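PDB 2FVG: endoglucanase, which probably acts as a metal-dependent aminopeptidase of the M42 family, using two divalent metal ions per subunit, despite its name. Local coordinates for residues D33-Y36 and N42-A45; F150-I155 and S309-I314. One frame throughout, in Å; residues are numbered along the deposited sequence.

Contact 1 of 2, residues D33-Y36 and N42-A45; sequences DNLY and NLIA. With EDO (1,2-ethanediol), chain D.
Y36 lies flat against I44 across an antiparallel hairpin, its ring covered on one face by I44 CB at 4.1 Å from the ring centroid, 19° off the normal, a CH-pi contact offset toward the rim. The tyrosine takes the uncommon rotamer with CG between its backbone N and carbonyl carbon (chi1 68°), which folds the ring across to the neighbouring strand so that the two side chains run side by side. I44 answers with its delta methyl, CD1 standing 3.4 Å from Y36 OH. Between the same two residues the backbones pair: Y36 N donates to I44 O at 3.0 Å, and I44 N returns to Y36 O at 2.8 Å with an N-H...O angle of 169°. On the reverse face L35 CD1 sits 3.6 Å from both L43 CD1 and A45 CB, and helix 18-28 packs over the two leucines. Two residues before I44, just ahead of the strand, N42 has its OD1 hydrogen-bonded to V195 N and its ND2 to D38 OD2, near the predicted proton acceptor E197. The chemistry implies a hairpin pinned by paired amides, with apolar contacts on both faces, whose inner strand is hydrogen-bonded on its other edge to strand 187-194.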
# COMPACT_ATOMS: atom_id res chain seq x y z
N ASP A 33 -1.37 -20.41 8.52
CA ASP A 33 -1.14 -21.86 8.42
C ASP A 33 0.06 -22.13 7.53
O ASP A 33 0.81 -23.08 7.75
CB ASP A 33 -2.38 -22.56 7.89
CG ASP A 33 -3.60 -22.35 8.78
OD1 ASP A 33 -3.53 -22.58 10.01
OD2 ASP A 33 -4.66 -21.97 8.24
N ASN A 34 0.24 -21.28 6.53
CA ASN A 34 1.37 -21.39 5.65
C ASN A 34 1.77 -19.99 5.23
O ASN A 34 0.93 -19.11 5.10
CB ASN A 34 1.04 -22.27 4.45
CG ASN A 34 2.26 -22.57 3.58
OD1 ASN A 34 3.36 -22.81 4.08
ND2 ASN A 34 2.05 -22.56 2.26
N LEU A 35 3.07 -19.79 5.03
CA LEU A 35 3.59 -18.50 4.63
C LEU A 35 4.84 -18.68 3.79
O LEU A 35 5.80 -19.31 4.24
CB LEU A 35 3.95 -17.68 5.87
CG LEU A 35 4.50 -16.28 5.64
CD1 LEU A 35 3.41 -15.37 5.10
CD2 LEU A 35 5.02 -15.73 6.92
N TYR A 36 4.85 -18.13 2.58
CA TYR A 36 6.05 -18.21 1.76
C TYR A 36 6.18 -17.02 0.83
O TYR A 36 5.22 -16.30 0.60
CB TYR A 36 6.07 -19.51 0.94
CG TYR A 36 5.00 -19.58 -0.13
CD1 TYR A 36 3.72 -20.05 0.17
CD2 TYR A 36 5.27 -19.19 -1.44
CE1 TYR A 36 2.74 -20.11 -0.81
CE2 TYR A 36 4.30 -19.25 -2.42
CZ TYR A 36 3.03 -19.71 -2.10
OH TYR A 36 2.06 -19.77 -3.08
N ASN A 42 6.44 -11.74 -3.83
CA ASN A 42 5.16 -11.57 -3.16
C ASN A 42 5.15 -12.42 -1.92
O ASN A 42 5.64 -13.56 -1.96
CB ASN A 42 4.00 -12.06 -4.04
CG ASN A 42 3.86 -11.27 -5.32
OD1 ASN A 42 3.83 -10.04 -5.31
ND2 ASN A 42 3.75 -11.98 -6.43
N LEU A 43 4.57 -11.90 -0.85
CA LEU A 43 4.47 -12.66 0.38
C LEU A 43 3.08 -13.24 0.38
O LEU A 43 2.11 -12.50 0.30
CB LEU A 43 4.67 -11.75 1.59
CG LEU A 43 4.61 -12.41 2.97
CD1 LEU A 43 5.69 -13.47 3.12
CD2 LEU A 43 4.78 -11.34 4.01
N ILE A 44 2.99 -14.57 0.48
CA ILE A 44 1.72 -15.27 0.41
C ILE A 44 1.46 -15.98 1.72
O ILE A 44 2.21 -16.87 2.11
CB ILE A 44 1.72 -16.27 -0.77
CG1 ILE A 44 2.11 -15.55 -2.06
CG2 ILE A 44 0.38 -17.02 -0.88
CD1 ILE A 44 1.98 -16.38 -3.29
N ALA A 45 0.39 -15.58 2.39
CA ALA A 45 0.03 -16.15 3.67
C ALA A 45 -1.27 -16.87 3.47
O ALA A 45 -2.15 -16.34 2.81
CB ALA A 45 -0.12 -15.05 4.70
C1 EDO D . 1.55 -9.73 -8.37
O1 EDO D . 2.77 -8.98 -8.42
C2 EDO D . 0.36 -8.79 -8.14
O2 EDO D . -0.82 -9.55 -7.87

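Contact 2 of 2, residues F150-I155 and S309-I314. With EDO (1,2-ethanediol), chain C.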
# COMPACT_ATOMS: atom_id res chain seq x y z
N PHE A 150 11.46 8.54 0.56
CA PHE A 150 11.18 9.75 1.31
C PHE A 150 11.33 9.45 2.78
O PHE A 150 11.14 8.31 3.23
CB PHE A 150 9.77 10.25 1.06
CG PHE A 150 9.55 10.79 -0.30
CD1 PHE A 150 9.97 12.07 -0.62
CD2 PHE A 150 8.90 10.03 -1.25
CE1 PHE A 150 9.75 12.59 -1.90
CE2 PHE A 150 8.68 10.53 -2.52
CZ PHE A 150 9.11 11.82 -2.85
N VAL A 151 11.66 10.48 3.55
CA VAL A 151 11.73 10.35 4.99
C VAL A 151 10.49 11.05 5.54
O VAL A 151 10.15 12.16 5.11
CB VAL A 151 13.00 10.96 5.58
CG1 VAL A 151 12.85 11.19 7.08
CG2 VAL A 151 14.18 10.06 5.29
N SER A 152 9.81 10.39 6.45
CA SER A 152 8.65 10.99 7.06
C SER A 152 8.38 10.38 8.42
O SER A 152 8.74 9.23 8.69
CB SER A 152 7.41 10.84 6.17
OG SER A 152 6.36 11.63 6.70
N ASP A 153 7.75 11.18 9.26
CA ASP A 153 7.38 10.81 10.59
C ASP A 153 5.94 10.31 10.49
O ASP A 153 5.31 10.42 9.45
CB ASP A 153 7.48 12.07 11.46
CG ASP A 153 7.51 11.77 12.95
OD1 ASP A 153 7.28 10.61 13.36
OD2 ASP A 153 7.77 12.73 13.71
N TYR A 154 5.44 9.71 11.55
CA TYR A 154 4.07 9.26 11.59
C TYR A 154 3.46 9.85 12.84
O TYR A 154 3.88 9.53 13.94
CB TYR A 154 3.99 7.74 11.62
CG TYR A 154 2.59 7.19 11.87
CD1 TYR A 154 2.13 6.97 13.17
CD2 TYR A 154 1.75 6.87 10.81
CE1 TYR A 154 0.86 6.46 13.40
CE2 TYR A 154 0.50 6.36 11.02
CZ TYR A 154 0.05 6.16 12.31
OH TYR A 154 -1.20 5.64 12.52
N ILE A 155 2.47 10.72 12.69
CA ILE A 155 1.80 11.31 13.85
C ILE A 155 0.33 10.95 13.83
O ILE A 155 -0.31 10.97 12.80
CB ILE A 155 2.05 12.83 13.99
CG1 ILE A 155 1.67 13.57 12.70
CG2 ILE A 155 3.51 13.09 14.35
CD1 ILE A 155 1.62 15.11 12.82
N SER A 309 2.53 16.27 0.18
CA SER A 309 3.20 15.11 -0.47
C SER A 309 4.69 15.14 -0.09
O SER A 309 5.34 16.17 -0.27
CB SER A 309 2.98 15.15 -2.00
OG SER A 309 3.14 13.87 -2.59
N PRO A 310 5.26 14.00 0.37
CA PRO A 310 4.83 12.59 0.47
C PRO A 310 3.70 12.25 1.43
O PRO A 310 3.11 11.18 1.32
CB PRO A 310 6.11 11.89 0.95
CG PRO A 310 6.79 12.91 1.81
CD PRO A 310 6.53 14.22 1.09
N ASN A 311 3.38 13.13 2.36
CA ASN A 311 2.36 12.80 3.36
C ASN A 311 0.90 12.88 2.97
O ASN A 311 0.49 13.70 2.14
CB ASN A 311 2.59 13.65 4.60
CG ASN A 311 3.87 13.31 5.28
OD1 ASN A 311 4.29 12.15 5.26
ND2 ASN A 311 4.50 14.29 5.90
N SER A 312 0.11 12.01 3.59
CA SER A 312 -1.33 12.07 3.46
C SER A 312 -1.93 11.75 4.82
O SER A 312 -1.21 11.44 5.77
CB SER A 312 -1.85 11.15 2.36
OG SER A 312 -1.65 9.81 2.69
N ILE A 313 -3.26 11.81 4.89
CA ILE A 313 -3.99 11.65 6.14
C ILE A 313 -5.02 10.56 6.03
O ILE A 313 -5.72 10.50 5.03
CB ILE A 313 -4.77 12.97 6.43
CG1 ILE A 313 -3.86 14.21 6.23
CG2 ILE A 313 -5.41 12.97 7.82
CD1 ILE A 313 -4.63 15.49 6.03
N ILE A 314 -5.10 9.69 7.04
CA ILE A 314 -6.21 8.74 7.08
C ILE A 314 -7.00 8.95 8.38
O ILE A 314 -6.46 9.47 9.36
CB ILE A 314 -5.78 7.26 6.96
CG1 ILE A 314 -4.98 6.81 8.19
CG2 ILE A 314 -5.04 7.00 5.65
CD1 ILE A 314 -4.92 5.30 8.34
C1 EDO C . 5.15 7.52 -0.25
O1 EDO C . 6.40 7.67 -0.90
C2 EDO C . 4.34 8.79 -0.47
O2 EDO C . 3.26 8.85 0.47
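P310 presses its CB onto one face of the F150 ring, a CH-pi contact 4.1 Å from the centroid and 23° off the normal. The touch is offset toward the rim: the closest pair is F150 CG with P310 CB, at 3.8 Å, while P310 CG lies 4.1 Å from F150 CB. F150 turns its ring to the proline with CG anti to its own carbonyl carbon (chi1 -70°), and the two side chains meet at a slant. The S309-P310 peptide bond is cis, turning the chain two residues after H308, a predicted ligand of the second metal site. Further along, S152 reaches across to the N311 amide, OG standing 2.6 Å from the atom modelled as OD1; the amide may be turned over, so the polarity of this approach stays open.

The segments join two parts of the M42 fold: F150 ends a strand of the six-stranded antiparallel sheet, whereas S312 to I314 belong to a strand of the large mixed sheet, two of whose strands hold the predicted ligands H61 and E220.

Outside this pair, F67 meets the F150 ring edge-to-face and L91 also touches it, which would limit its rotation. Replacing F150 by an alanine is likely to deprive P310 CB of the ring face it rests on and F67 of its edge-to-face partner, opening a gap beside the proline. A 1,2-ethanediol, probably from the crystallisation liquor, places O2 2.5 Å from P310 O, too short to be taken at face value, and is hydrogen-bonded to A165 N. In the connecting loop D153 OD1 accepts from Y154 N at 2.7 Å, on its anti side and 33° out of the carboxylate plane. Y154 lies against helix 4-9, its OH bonded to E156 OE2.

Both segments of contact 1 precede those of contact 2 in the sequence, and the two contacts flank the middle of the molecule, their centres about 28 Å apart and their nearest atoms about 20 Å apart. Both involve strands of one mixed sheet: the 33-36/42-45 hairpin joins it through strand 187-194, and residues 312-314 pair with strands 160-163 and 297-306. The 150-155 segment runs from the six-stranded antiparallel sheet into strand 155-157 of the mixed one, so contact 2 lies at the junction of the two sheets, where contact 1 stays within one. Each has one residue near the predicted active site: N42 by the proton acceptor E197 and the ligand H61, N311 by the ligand H308.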